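Local atomic coordinates of LAIR1 ecotodomain from MGD21 antibody (Homo sapiens, PDB entry 7JZK), a protein that binds the V2 domain of a Plasmodium RIFIN, serving as a LAIR1-derived immunoglobulin-type domain inserted into a human malaria antibody. Residues 32-37 against 47-52; 27-32 against 78-83; 6-11 against 88-93; 22-27 against 63-68. All blocks are in the same frame, centred on the assembly; numbering follows the deposited sequence.

Contact 1: residues 32-37 against 47-52; sequences VQTFRL and DTEDVS
Arg36 NH2 donates to Asp47 OD2 over 2.7 Å, and the bond lies in the guanidinium plane and uses the syn lone pair of the carboxylate. The two flat groups are only 16° apart, so they meet edge to edge, nearly coplanar, as a salt bridge. A second arm, from Arg36 NE to OD1, completes the fork, though the position of OD1 is less sure. The bend at chi3 (-55°) in an otherwise extended arginine turns the guanidinium edge toward Asp47.

Next to this pair, Phe35 and Thr48 exchange two backbone bonds, Phe35 N to Thr48 O at 3.0 Å and Thr48 N to Phe35 O at 2.9 Å. On their face of the sheet, Phe35 CB rests on Thr48 CG2, while Val51 CG1 meets the ring edge at CD1 (3.7 Å) and also reaches Val32 CG1. Where the strands part, Glu49 CG packs beside Thr34 OG1.

This is the hairpin of strands 34-38 and 45-48, the latter at the sheet's margin. On its other flank, Gln33 and Thr34 form a classic bulge against Tyr81 of strand 74-82. Phe35 and Thr48 face strand 58-65 of the opposing sheet, and Arg36 meets the RIFIN chain.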
loop_
_atom_site.group_PDB
_atom_site.type_symbol
_atom_site.label_atom_id
_atom_site.label_comp_id
_atom_site.label_asym_id
_atom_site.label_seq_id
_atom_site.Cartn_x
_atom_site.Cartn_y
_atom_site.Cartn_z
ATOM N N VAL A 32 -1.389 -16.849 -13.743
ATOM C CA VAL A 32 -1.287 -15.549 -13.098
ATOM C C VAL A 32 -0.475 -15.712 -11.824
ATOM O O VAL A 32 -0.769 -16.575 -10.989
ATOM C CB VAL A 32 -2.678 -14.978 -12.782
ATOM C CG1 VAL A 32 -2.539 -13.735 -11.917
ATOM C CG2 VAL A 32 -3.442 -14.660 -14.047
ATOM N N GLN A 33 0.563 -14.892 -11.673
ATOM C CA GLN A 33 1.297 -14.889 -10.415
ATOM C C GLN A 33 0.551 -14.097 -9.359
ATOM O O GLN A 33 0.290 -14.603 -8.264
ATOM C CB GLN A 33 2.679 -14.300 -10.619
ATOM C CG GLN A 33 3.405 -14.909 -11.773
ATOM C CD GLN A 33 4.817 -14.431 -11.825
ATOM O OE1 GLN A 33 5.361 -13.942 -10.823
ATOM N NE2 GLN A 33 5.429 -14.541 -12.995
ATOM N N THR A 34 0.146 -12.874 -9.695
ATOM C CA THR A 34 -0.529 -12.028 -8.730
ATOM C C THR A 34 -1.714 -11.338 -9.389
ATOM O O THR A 34 -1.606 -10.826 -10.508
ATOM C CB THR A 34 0.416 -10.956 -8.169
ATOM O OG1 THR A 34 1.680 -11.540 -7.842
ATOM C CG2 THR A 34 -0.144 -10.433 -6.907
ATOM N N PHE A 35 -2.831 -11.306 -8.675
ATOM C CA PHE A 35 -3.961 -10.456 -9.012
ATOM C C PHE A 35 -3.957 -9.250 -8.082
ATOM O O PHE A 35 -3.795 -9.410 -6.868
ATOM C CB PHE A 35 -5.273 -11.209 -8.834
ATOM C CG PHE A 35 -5.892 -11.621 -10.105
ATOM C CD1 PHE A 35 -5.970 -12.958 -10.443
ATOM C CD2 PHE A 35 -6.349 -10.674 -10.991
ATOM C CE1 PHE A 35 -6.536 -13.346 -11.648
ATOM C CE2 PHE A 35 -6.907 -11.040 -12.179
ATOM C CZ PHE A 35 -7.008 -12.382 -12.514
ATOM N N ARG A 36 -4.169 -8.054 -8.634
ATOM C CA ARG A 36 -4.288 -6.827 -7.853
ATOM C C ARG A 36 -5.642 -6.192 -8.136
ATOM O O ARG A 36 -5.970 -5.901 -9.300
ATOM C CB ARG A 36 -3.171 -5.843 -8.200
ATOM C CG ARG A 36 -3.400 -4.396 -7.809
ATOM C CD ARG A 36 -2.107 -3.592 -7.976
ATOM N NE ARG A 36 -0.986 -4.174 -7.237
ATOM C CZ ARG A 36 0.250 -3.671 -7.233
ATOM N NH1 ARG A 36 0.535 -2.572 -7.932
ATOM N NH2 ARG A 36 1.210 -4.263 -6.528
ATOM N N LEU A 37 -6.398 -5.943 -7.067
ATOM C CA LEU A 37 -7.704 -5.307 -7.124
ATOM C C LEU A 37 -7.533 -3.847 -6.754
ATOM O O LEU A 37 -7.058 -3.543 -5.652
ATOM C CB LEU A 37 -8.685 -5.995 -6.186
ATOM C CG LEU A 37 -10.017 -5.292 -5.998
ATOM C CD1 LEU A 37 -10.910 -5.514 -7.222
ATOM C CD2 LEU A 37 -10.653 -5.911 -4.766
ATOM N N ASP A 47 -3.447 -6.965 -3.143
ATOM C CA ASP A 47 -2.835 -8.006 -3.951
ATOM C C ASP A 47 -3.133 -9.376 -3.357
ATOM O O ASP A 47 -3.339 -9.519 -2.150
ATOM C CB ASP A 47 -1.323 -7.789 -4.047
ATOM C CG ASP A 47 -0.943 -6.777 -5.127
ATOM O OD1 ASP A 47 -1.860 -6.193 -5.723
ATOM O OD2 ASP A 47 0.263 -6.508 -5.342
ATOM N N THR A 48 -3.154 -10.388 -4.220
ATOM C CA THR A 48 -3.296 -11.767 -3.781
ATOM C C THR A 48 -2.505 -12.658 -4.721
ATOM O O THR A 48 -2.504 -12.454 -5.944
ATOM C CB THR A 48 -4.767 -12.207 -3.738
ATOM O OG1 THR A 48 -4.867 -13.492 -3.116
ATOM C CG2 THR A 48 -5.354 -12.285 -5.127
ATOM N N GLU A 49 -1.819 -13.636 -4.146
ATOM C CA GLU A 49 -1.182 -14.662 -4.949
ATOM C C GLU A 49 -1.890 -16.003 -4.847
ATOM O O GLU A 49 -1.473 -16.952 -5.506
ATOM C CB GLU A 49 0.293 -14.826 -4.575
ATOM C CG GLU A 49 1.156 -13.632 -4.901
ATOM C CD GLU A 49 2.634 -13.966 -4.782
ATOM O OE1 GLU A 49 3.362 -13.308 -4.002
ATOM O OE2 GLU A 49 3.069 -14.909 -5.476
ATOM N N ASP A 50 -2.952 -16.113 -4.057
ATOM C CA ASP A 50 -3.731 -17.346 -4.075
ATOM C C ASP A 50 -4.648 -17.252 -5.292
ATOM O O ASP A 50 -5.799 -16.817 -5.210
ATOM C CB ASP A 50 -4.509 -17.535 -2.778
ATOM C CG ASP A 50 -5.435 -18.766 -2.806
ATOM O OD1 ASP A 50 -5.210 -19.710 -3.610
ATOM O OD2 ASP A 50 -6.418 -18.771 -2.033
ATOM N N VAL A 51 -4.128 -17.679 -6.440
ATOM C CA VAL A 51 -4.878 -17.710 -7.692
ATOM C C VAL A 51 -5.217 -19.162 -7.987
ATOM O O VAL A 51 -4.329 -20.022 -8.007
ATOM C CB VAL A 51 -4.078 -17.087 -8.852
ATOM C CG1 VAL A 51 -3.972 -15.567 -8.684
ATOM C CG2 VAL A 51 -2.682 -17.680 -8.907
ATOM N N SER A 52 -6.494 -19.447 -8.193
ATOM C CA SER A 52 -6.923 -20.819 -8.404
ATOM C C SER A 52 -7.201 -21.001 -9.890
ATOM O O SER A 52 -8.006 -20.266 -10.473
ATOM C CB SER A 52 -8.148 -21.167 -7.553
ATOM O OG SER A 52 -9.031 -20.070 -7.426
#

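Contact 2: residues 27-32 against 78-83; sequences RGPVGV and CIYYKS
Pro29 lies over one face of the Tyr80 ring, where the turn after strand 22-28 crosses from one sheet of the immunoglobulin sandwich to the other and passes over strand 74-82. No hydrogen bond links 27-32 to 78-83.

The apolar contacts centre on Tyr80. Pro29 CD sits 3.2 Å from Tyr80 CZ, a tight approach, and Pro29 CG also leans on the phenol end. Proline and tyrosine come at each other from opposite directions. Val32 crosses the tyrosine at about a right angle, with CG1 3.7 Å from Tyr80 CB and CG2 near CD2. With chi1 at 66°, Tyr80 CG stands between its backbone N and carbonyl carbon, which swings the ring under the turn. The hydroxyl bonds to the carbonyl of Pro4, which with the proline over the face probably limits the ring's movement.

The second group sets turn carbonyls against the methylenes of Lys82, without hydrogen bonds. The lysine chain, bent at chi2 and chi3, curls along the turn, with CG 3.2 Å from Gly31 O. Gly31 has a positive phi (91°), a conformation that suits glycine. Farther out, Lys82 CE touches Val30 O at 3.0 Å, whereas NZ stands 3.4 Å from that same oxygen at an angle too poor for a hydrogen bond.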
loop_
_atom_site.group_PDB
_atom_site.type_symbol
_atom_site.label_atom_id
_atom_site.label_comp_id
_atom_site.label_asym_id
_atom_site.label_seq_id
_atom_site.Cartn_x
_atom_site.Cartn_y
_atom_site.Cartn_z
ATOM N N ARG A 27 -10.666 -12.480 -13.214
ATOM C CA ARG A 27 -10.342 -13.604 -14.082
ATOM C C ARG A 27 -9.336 -13.193 -15.136
ATOM O O ARG A 27 -9.453 -12.120 -15.739
ATOM C CB ARG A 27 -11.582 -14.192 -14.729
ATOM C CG ARG A 27 -12.328 -15.095 -13.771
ATOM C CD ARG A 27 -13.420 -15.857 -14.468
ATOM N NE ARG A 27 -14.663 -15.902 -13.695
ATOM C CZ ARG A 27 -15.483 -14.875 -13.484
ATOM N NH1 ARG A 27 -16.588 -15.053 -12.768
ATOM N NH2 ARG A 27 -15.203 -13.667 -13.966
ATOM N N GLY A 28 -8.344 -14.062 -15.318
ATOM C CA GLY A 28 -7.333 -13.911 -16.333
ATOM C C GLY A 28 -6.911 -15.255 -16.918
ATOM O O GLY A 28 -7.624 -16.273 -16.825
ATOM N N PRO A 29 -5.752 -15.262 -17.571
ATOM C CA PRO A 29 -5.236 -16.486 -18.189
ATOM C C PRO A 29 -4.615 -17.393 -17.130
ATOM O O PRO A 29 -4.539 -17.043 -15.952
ATOM C CB PRO A 29 -4.176 -15.957 -19.162
ATOM C CG PRO A 29 -3.649 -14.716 -18.456
ATOM C CD PRO A 29 -4.853 -14.115 -17.772
ATOM N N VAL A 30 -4.209 -18.595 -17.559
ATOM C CA VAL A 30 -3.543 -19.538 -16.664
ATOM C C VAL A 30 -2.152 -19.037 -16.344
ATOM O O VAL A 30 -1.476 -18.448 -17.195
ATOM C CB VAL A 30 -3.514 -20.949 -17.283
ATOM C CG1 VAL A 30 -2.371 -21.798 -16.698
ATOM C CG2 VAL A 30 -4.853 -21.650 -17.069
ATOM N N GLY A 31 -1.722 -19.254 -15.106
ATOM C CA GLY A 31 -0.393 -18.861 -14.715
ATOM C C GLY A 31 -0.276 -17.473 -14.140
ATOM O O GLY A 31 0.842 -16.949 -14.059
ATOM N N VAL A 32 -1.389 -16.849 -13.743
ATOM C CA VAL A 32 -1.287 -15.549 -13.098
ATOM C C VAL A 32 -0.475 -15.712 -11.824
ATOM O O VAL A 32 -0.769 -16.575 -10.989
ATOM C CB VAL A 32 -2.678 -14.978 -12.782
ATOM C CG1 VAL A 32 -2.539 -13.735 -11.917
ATOM C CG2 VAL A 32 -3.442 -14.660 -14.047
ATOM N N CYS A 78 -9.496 -4.980 -12.036
ATOM C CA CYS A 78 -8.468 -5.991 -11.844
ATOM C C CYS A 78 -7.277 -5.737 -12.748
ATOM O O CYS A 78 -7.383 -5.123 -13.816
ATOM C CB CYS A 78 -8.985 -7.415 -12.099
ATOM S SG CYS A 78 -10.530 -7.849 -11.247
ATOM N N ILE A 79 -6.128 -6.198 -12.282
ATOM C CA ILE A 79 -4.939 -6.229 -13.113
ATOM C C ILE A 79 -4.109 -7.398 -12.617
ATOM O O ILE A 79 -4.129 -7.734 -11.435
ATOM C CB ILE A 79 -4.173 -4.887 -13.063
ATOM C CG1 ILE A 79 -3.012 -4.869 -14.057
ATOM C CG2 ILE A 79 -3.679 -4.611 -11.676
ATOM C CD1 ILE A 79 -2.289 -3.559 -14.070
ATOM N N TYR A 80 -3.420 -8.067 -13.519
ATOM C CA TYR A 80 -2.668 -9.220 -13.076
ATOM C C TYR A 80 -1.254 -9.119 -13.600
ATOM O O TYR A 80 -0.963 -8.370 -14.538
ATOM C CB TYR A 80 -3.316 -10.539 -13.501
ATOM C CG TYR A 80 -3.345 -10.782 -14.986
ATOM C CD1 TYR A 80 -4.468 -10.459 -15.730
ATOM C CD2 TYR A 80 -2.264 -11.365 -15.643
ATOM C CE1 TYR A 80 -4.511 -10.684 -17.065
ATOM C CE2 TYR A 80 -2.297 -11.584 -16.984
ATOM C CZ TYR A 80 -3.420 -11.244 -17.698
ATOM O OH TYR A 80 -3.463 -11.474 -19.061
ATOM N N TYR A 81 -0.374 -9.855 -12.940
ATOM C CA TYR A 81 1.041 -9.877 -13.270
ATOM C C TYR A 81 1.407 -11.261 -13.769
ATOM O O TYR A 81 1.152 -12.249 -13.089
ATOM C CB TYR A 81 1.896 -9.494 -12.048
ATOM C CG TYR A 81 3.362 -9.222 -12.371
ATOM C CD1 TYR A 81 3.770 -8.008 -12.879
ATOM C CD2 TYR A 81 4.343 -10.189 -12.172
ATOM C CE1 TYR A 81 5.114 -7.771 -13.195
ATOM C CE2 TYR A 81 5.685 -9.944 -12.485
ATOM C CZ TYR A 81 6.057 -8.741 -12.986
ATOM O OH TYR A 81 7.377 -8.503 -13.267
ATOM N N LYS A 82 1.980 -11.333 -14.961
ATOM C CA LYS A 82 2.368 -12.618 -15.528
ATOM C C LYS A 82 3.489 -12.426 -16.535
ATOM O O LYS A 82 3.489 -11.452 -17.284
ATOM C CB LYS A 82 1.104 -13.266 -16.115
ATOM C CG LYS A 82 1.084 -14.753 -16.363
ATOM C CD LYS A 82 1.306 -15.177 -17.800
ATOM C CE LYS A 82 0.198 -16.185 -18.135
ATOM N NZ LYS A 82 -0.069 -16.470 -19.574
ATOM N N SER A 83 4.456 -13.340 -16.511
ATOM C CA SER A 83 5.614 -13.301 -17.401
ATOM C C SER A 83 6.320 -11.940 -17.361
ATOM O O SER A 83 6.557 -11.300 -18.383
ATOM C CB SER A 83 5.198 -13.684 -18.822
ATOM O OG SER A 83 4.218 -14.714 -18.800
#

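Contact 3: residues 6-11 against 88-93; sequences PSISAE and EQSDYL
Ile8 and Ser90 form the close-set middle of this contact: Ile8 CG2 lies 3.2 Å from Ser90 OG and equally near Asp91 O. That serine hydroxyl is engaged, since OG donates to Asp91 O at 2.7 Å, tilted 35° from the carbonyl plane, and also pairs with the backbone N of Cys78. The isoleucine methyl therefore packs on a hydroxyl that already has hydrogen-bond partners. Just before it, Pro6 is packed as tightly, its CD 3.1 Å from Glu88 O and its own carbonyl O 3.0 Å from Ser90 CB.

The segments run in nearly the same direction, 13° apart, but exchange no hydrogen bonds, because they belong to the two different sheets of the immunoglobulin sandwich. Strand 7-11 is outermost in one sheet, while 85-97 lies in the other, and they meet here by van der Waals packing, side chains set against side chains and backbone carbonyls.

Toward Leu93 the spacing relaxes to ordinary van der Waals contact. Leu93 CD2 reaches Ile8 CG1 at 3.6 Å and Ala10 CB at 3.8 Å, and the leucine crosses the isoleucine obliquely. Ser7 and Asp91 are on the solvent side, the serine pointing away from 88-93 and the aspartate turned to a salt bridge with Arg5.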
loop_
_atom_site.group_PDB
_atom_site.type_symbol
_atom_site.label_atom_id
_atom_site.label_comp_id
_atom_site.label_asym_id
_atom_site.label_seq_id
_atom_site.Cartn_x
_atom_site.Cartn_y
_atom_site.Cartn_z
ATOM N N PRO A 6 -7.862 -8.818 -18.242
ATOM C CA PRO A 6 -8.611 -9.512 -17.196
ATOM C C PRO A 6 -10.010 -8.929 -17.123
ATOM O O PRO A 6 -10.273 -7.839 -17.630
ATOM C CB PRO A 6 -7.815 -9.220 -15.923
ATOM C CG PRO A 6 -7.069 -7.960 -16.198
ATOM C CD PRO A 6 -6.917 -7.824 -17.693
ATOM N N SER A 7 -10.902 -9.657 -16.452
ATOM C CA SER A 7 -12.265 -9.186 -16.258
ATOM C C SER A 7 -12.588 -9.213 -14.767
ATOM O O SER A 7 -12.001 -9.982 -13.999
ATOM C CB SER A 7 -13.300 -10.039 -17.021
ATOM O OG SER A 7 -13.660 -11.209 -16.292
ATOM N N ILE A 8 -13.518 -8.359 -14.366
ATOM C CA ILE A 8 -13.928 -8.218 -12.976
ATOM C C ILE A 8 -15.426 -8.444 -12.925
ATOM O O ILE A 8 -16.158 -7.934 -13.780
ATOM C CB ILE A 8 -13.551 -6.821 -12.420
ATOM C CG1 ILE A 8 -14.196 -6.520 -11.067
ATOM C CG2 ILE A 8 -13.876 -5.701 -13.388
ATOM C CD1 ILE A 8 -13.626 -7.248 -9.910
ATOM N N SER A 9 -15.876 -9.203 -11.923
ATOM C CA SER A 9 -17.301 -9.400 -11.678
ATOM C C SER A 9 -17.536 -9.332 -10.175
ATOM O O SER A 9 -16.603 -9.470 -9.388
ATOM C CB SER A 9 -17.820 -10.734 -12.253
ATOM O OG SER A 9 -16.834 -11.761 -12.181
ATOM N N ALA A 10 -18.793 -9.113 -9.780
ATOM C CA ALA A 10 -19.174 -9.048 -8.375
ATOM C C ALA A 10 -20.321 -10.003 -8.098
ATOM O O ALA A 10 -21.288 -10.061 -8.862
ATOM C CB ALA A 10 -19.597 -7.632 -7.970
ATOM N N GLU A 11 -20.213 -10.729 -6.984
ATOM C CA GLU A 11 -21.210 -11.700 -6.565
ATOM C C GLU A 11 -21.634 -11.388 -5.135
ATOM O O GLU A 11 -20.771 -11.263 -4.245
ATOM C CB GLU A 11 -20.632 -13.118 -6.648
ATOM C CG GLU A 11 -19.830 -13.375 -7.926
ATOM C CD GLU A 11 -19.125 -14.714 -7.917
ATOM O OE1 GLU A 11 -18.580 -15.112 -8.974
ATOM O OE2 GLU A 11 -19.109 -15.371 -6.854
ATOM N N GLU A 88 -2.760 -5.127 -19.019
ATOM C CA GLU A 88 -3.598 -3.939 -19.026
ATOM C C GLU A 88 -4.759 -4.137 -18.062
ATOM O O GLU A 88 -5.163 -5.264 -17.770
ATOM C CB GLU A 88 -4.125 -3.650 -20.425
ATOM C CG GLU A 88 -3.155 -4.051 -21.536
ATOM C CD GLU A 88 -3.497 -5.404 -22.201
ATOM O OE1 GLU A 88 -3.868 -5.408 -23.397
ATOM O OE2 GLU A 88 -3.380 -6.463 -21.540
ATOM N N GLN A 89 -5.245 -3.036 -17.506
ATOM C CA GLN A 89 -6.296 -3.129 -16.503
ATOM C C GLN A 89 -7.613 -3.533 -17.154
ATOM O O GLN A 89 -7.853 -3.280 -18.333
ATOM C CB GLN A 89 -6.461 -1.794 -15.764
ATOM C CG GLN A 89 -5.174 -1.236 -15.205
ATOM C CD GLN A 89 -4.482 -0.370 -16.221
ATOM O OE1 GLN A 89 -4.850 -0.376 -17.397
ATOM N NE2 GLN A 89 -3.501 0.410 -15.782
ATOM N N SER A 90 -8.467 -4.168 -16.366
ATOM C CA SER A 90 -9.842 -4.399 -16.755
ATOM C C SER A 90 -10.656 -3.106 -16.688
ATOM O O SER A 90 -10.211 -2.068 -16.191
ATOM C CB SER A 90 -10.487 -5.406 -15.819
ATOM O OG SER A 90 -11.133 -4.722 -14.760
ATOM N N ASP A 91 -11.866 -3.170 -17.213
ATOM C CA ASP A 91 -12.795 -2.065 -17.067
ATOM C C ASP A 91 -13.203 -1.917 -15.603
ATOM O O ASP A 91 -13.180 -2.888 -14.842
ATOM C CB ASP A 91 -14.032 -2.296 -17.935
ATOM C CG ASP A 91 -13.888 -1.674 -19.312
ATOM O OD1 ASP A 91 -12.731 -1.456 -19.740
ATOM O OD2 ASP A 91 -14.919 -1.413 -19.977
ATOM N N TYR A 92 -13.560 -0.689 -15.207
ATOM C CA TYR A 92 -14.042 -0.431 -13.856
ATOM C C TYR A 92 -15.443 -0.988 -13.672
ATOM O O TYR A 92 -16.263 -0.985 -14.585
ATOM C CB TYR A 92 -14.074 1.076 -13.535
ATOM C CG TYR A 92 -12.727 1.665 -13.172
ATOM C CD1 TYR A 92 -12.036 2.446 -14.077
ATOM C CD2 TYR A 92 -12.130 1.408 -11.955
ATOM C CE1 TYR A 92 -10.790 2.972 -13.780
ATOM C CE2 TYR A 92 -10.877 1.936 -11.640
ATOM C CZ TYR A 92 -10.211 2.719 -12.562
ATOM O OH TYR A 92 -8.968 3.256 -12.312
ATOM N N LEU A 93 -15.716 -1.395 -12.446
ATOM C CA LEU A 93 -16.982 -1.937 -11.988
ATOM C C LEU A 93 -17.445 -1.061 -10.832
ATOM O O LEU A 93 -16.662 -0.810 -9.907
ATOM C CB LEU A 93 -16.778 -3.366 -11.489
ATOM C CG LEU A 93 -17.945 -4.308 -11.236
ATOM C CD1 LEU A 93 -18.472 -4.816 -12.556
ATOM C CD2 LEU A 93 -17.512 -5.460 -10.344
#

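Contact 4: residues 22-27 against 63-68; sequences VTFVCR and FRIDSV
Strands 22-27 and 63-65 run antiparallel, 169° between directions and 4.6 Å between axes at their closest, pairing Val22 with Ile65, Thr23 with Arg64 and Phe24 with Phe63. The first and last of these pairs are hydrogen-bonded on both sides: Val22 N and O bind Ile65 O and N, each at 2.9 Å, and Phe24 N reaches Phe63 O at 2.8 Å, with Phe63 N returning the bond to Phe24 O.

Side chains of the hydrogen-bonded pairs share the buried face. Val22 and Ile65 lie side by side, pointing the same way, with Val22 CG1 against Ile65 CB. The same methyl meets Val68 CG1 at 3.7 Å, the two valine side chains crossing at about a right angle; chi1 of 72° wedges CG1 between the backbone N and carbonyl carbon of Val22, where it can serve both neighbours. Phe24 CE1, at the ring edge, is 4.4 Å from Ile65 CD1, a distant touch. Cys26 SG approaches the Phe63 ring obliquely, 3.7 Å from CE1, as a sulfur-aromatic contact.

On the other face, Thr23 lies against the start of the Arg64 chain, with OG1 and CG2 both bearing on Arg64 CB. Arg64 then extends to NE and turns its guanidinium edge toward Asp66, a salt bridge modelled as unusually short.

Phe63 and Ile65 also touch Phe79 of the RIFIN chain. Strand 22-28 is flanked here by 58-65 and, on its far side, by 7-11. Across the immunoglobulin sandwich, Phe24 meets Phe76, and Phe63 packs on Phe35 and Leu37 of strand 34-38.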
loop_
_atom_site.group_PDB
_atom_site.type_symbol
_atom_site.label_atom_id
_atom_site.label_comp_id
_atom_site.label_asym_id
_atom_site.label_seq_id
_atom_site.Cartn_x
_atom_site.Cartn_y
_atom_site.Cartn_z
ATOM N N VAL A 22 -20.018 -8.989 -0.253
ATOM C CA VAL A 22 -19.817 -8.922 -1.699
ATOM C C VAL A 22 -18.462 -9.537 -2.010
ATOM O O VAL A 22 -17.556 -9.512 -1.181
ATOM C CB VAL A 22 -19.911 -7.470 -2.231
ATOM C CG1 VAL A 22 -18.699 -6.659 -1.818
ATOM C CG2 VAL A 22 -20.028 -7.458 -3.751
ATOM N N THR A 23 -18.338 -10.151 -3.189
ATOM C CA THR A 23 -17.061 -10.714 -3.618
ATOM C C THR A 23 -16.731 -10.280 -5.042
ATOM O O THR A 23 -17.521 -10.504 -5.968
ATOM C CB THR A 23 -17.064 -12.243 -3.538
ATOM O OG1 THR A 23 -17.640 -12.655 -2.291
ATOM C CG2 THR A 23 -15.633 -12.766 -3.627
ATOM N N PHE A 24 -15.550 -9.692 -5.217
ATOM C CA PHE A 24 -15.038 -9.345 -6.534
ATOM C C PHE A 24 -14.212 -10.512 -7.035
ATOM O O PHE A 24 -13.280 -10.951 -6.356
ATOM C CB PHE A 24 -14.177 -8.079 -6.469
ATOM C CG PHE A 24 -14.929 -6.868 -6.027
ATOM C CD1 PHE A 24 -14.900 -6.466 -4.711
ATOM C CD2 PHE A 24 -15.708 -6.166 -6.921
ATOM C CE1 PHE A 24 -15.614 -5.371 -4.291
ATOM C CE2 PHE A 24 -16.415 -5.062 -6.517
ATOM C CZ PHE A 24 -16.375 -4.667 -5.192
ATOM N N VAL A 25 -14.543 -10.985 -8.231
ATOM C CA VAL A 25 -13.883 -12.110 -8.888
ATOM C C VAL A 25 -13.119 -11.566 -10.084
ATOM O O VAL A 25 -13.709 -10.960 -10.992
ATOM C CB VAL A 25 -14.884 -13.192 -9.324
ATOM C CG1 VAL A 25 -14.146 -14.417 -9.856
ATOM C CG2 VAL A 25 -15.816 -13.567 -8.168
ATOM N N CYS A 26 -11.806 -11.740 -10.046
ATOM C CA CYS A 26 -10.903 -11.317 -11.100
ATOM C C CYS A 26 -10.481 -12.538 -11.902
ATOM O O CYS A 26 -10.015 -13.528 -11.327
ATOM C CB CYS A 26 -9.680 -10.630 -10.502
ATOM S SG CYS A 26 -10.039 -9.087 -9.703
ATOM N N ARG A 27 -10.666 -12.480 -13.214
ATOM C CA ARG A 27 -10.342 -13.604 -14.082
ATOM C C ARG A 27 -9.336 -13.193 -15.136
ATOM O O ARG A 27 -9.453 -12.120 -15.739
ATOM C CB ARG A 27 -11.582 -14.192 -14.729
ATOM C CG ARG A 27 -12.328 -15.095 -13.771
ATOM C CD ARG A 27 -13.420 -15.857 -14.468
ATOM N NE ARG A 27 -14.663 -15.902 -13.695
ATOM C CZ ARG A 27 -15.483 -14.875 -13.484
ATOM N NH1 ARG A 27 -16.588 -15.053 -12.768
ATOM N NH2 ARG A 27 -15.203 -13.667 -13.966
ATOM N N PHE A 63 -11.703 -11.498 -4.004
ATOM C CA PHE A 63 -11.506 -10.510 -2.940
ATOM C C PHE A 63 -12.873 -10.288 -2.317
ATOM O O PHE A 63 -13.776 -9.783 -2.989
ATOM C CB PHE A 63 -10.945 -9.189 -3.480
ATOM C CG PHE A 63 -9.697 -9.341 -4.314
ATOM C CD1 PHE A 63 -9.777 -9.711 -5.655
ATOM C CD2 PHE A 63 -8.446 -9.096 -3.771
ATOM C CE1 PHE A 63 -8.646 -9.850 -6.414
ATOM C CE2 PHE A 63 -7.309 -9.236 -4.543
ATOM C CZ PHE A 63 -7.418 -9.612 -5.866
ATOM N N ARG A 64 -13.044 -10.664 -1.053
ATOM C CA ARG A 64 -14.375 -10.677 -0.465
ATOM C C ARG A 64 -14.469 -9.695 0.700
ATOM O O ARG A 64 -13.642 -9.725 1.614
ATOM C CB ARG A 64 -14.717 -12.080 0.019
ATOM C CG ARG A 64 -15.847 -12.082 1.035
ATOM C CD ARG A 64 -15.955 -13.430 1.761
ATOM N NE ARG A 64 -16.981 -13.318 2.789
ATOM C CZ ARG A 64 -18.236 -13.725 2.631
ATOM N NH1 ARG A 64 -19.108 -13.561 3.616
ATOM N NH2 ARG A 64 -18.620 -14.307 1.494
ATOM N N ILE A 65 -15.497 -8.852 0.681
ATOM C CA ILE A 65 -15.827 -7.976 1.796
ATOM C C ILE A 65 -17.016 -8.588 2.528
ATOM O O ILE A 65 -18.101 -8.726 1.947
ATOM C CB ILE A 65 -16.151 -6.547 1.320
ATOM C CG1 ILE A 65 -14.959 -5.907 0.605
ATOM C CG2 ILE A 65 -16.589 -5.683 2.505
ATOM C CD1 ILE A 65 -15.302 -4.559 0.005
ATOM N N ASP A 66 -16.819 -8.948 3.804
ATOM C CA ASP A 66 -17.880 -9.604 4.562
ATOM C C ASP A 66 -19.032 -8.654 4.840
ATOM O O ASP A 66 -20.201 -9.035 4.727
ATOM C CB ASP A 66 -17.342 -10.164 5.876
ATOM C CG ASP A 66 -16.281 -11.240 5.673
ATOM O OD1 ASP A 66 -16.508 -12.177 4.869
ATOM O OD2 ASP A 66 -15.221 -11.165 6.338
ATOM N N SER A 67 -18.740 -7.422 5.227
ATOM C CA SER A 67 -19.809 -6.490 5.554
ATOM C C SER A 67 -19.435 -5.126 5.002
ATOM O O SER A 67 -18.521 -4.477 5.517
ATOM C CB SER A 67 -20.044 -6.442 7.065
ATOM O OG SER A 67 -21.221 -5.712 7.390
ATOM N N VAL A 68 -20.133 -4.700 3.967
ATOM C CA VAL A 68 -19.817 -3.444 3.304
ATOM C C VAL A 68 -20.389 -2.281 4.097
ATOM O O VAL A 68 -21.408 -2.404 4.788
ATOM C CB VAL A 68 -20.338 -3.425 1.855
ATOM C CG1 VAL A 68 -19.851 -4.651 1.104
ATOM C CG2 VAL A 68 -21.853 -3.315 1.841
#

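Overall arrangement
The four contacts belong to one sandwich: contact 4 lies within one sheet, contact 1 within the other, and contacts 2 and 3 bridge the two. Contacts 2 and 4 have centres about 18 Å apart yet are covalently tied, since Cys26 SG and Cys78 SG form the intersheet disulfide at 2.0 Å. Ile8 of contact 3 packs against it, CB 3.4 Å from Cys78 SG. Contacts 1 and 2, with centres about 7 Å apart, share Val32. Contact 1 also reaches contact 4, where Phe35 CE2 lies 3.3 Å from Cys26 CB. RIFIN touches all four: Arg36 and Asp47 in contact 1, Tyr81 in contact 2, Gln89 in contact 3 and Phe63 in contact 4.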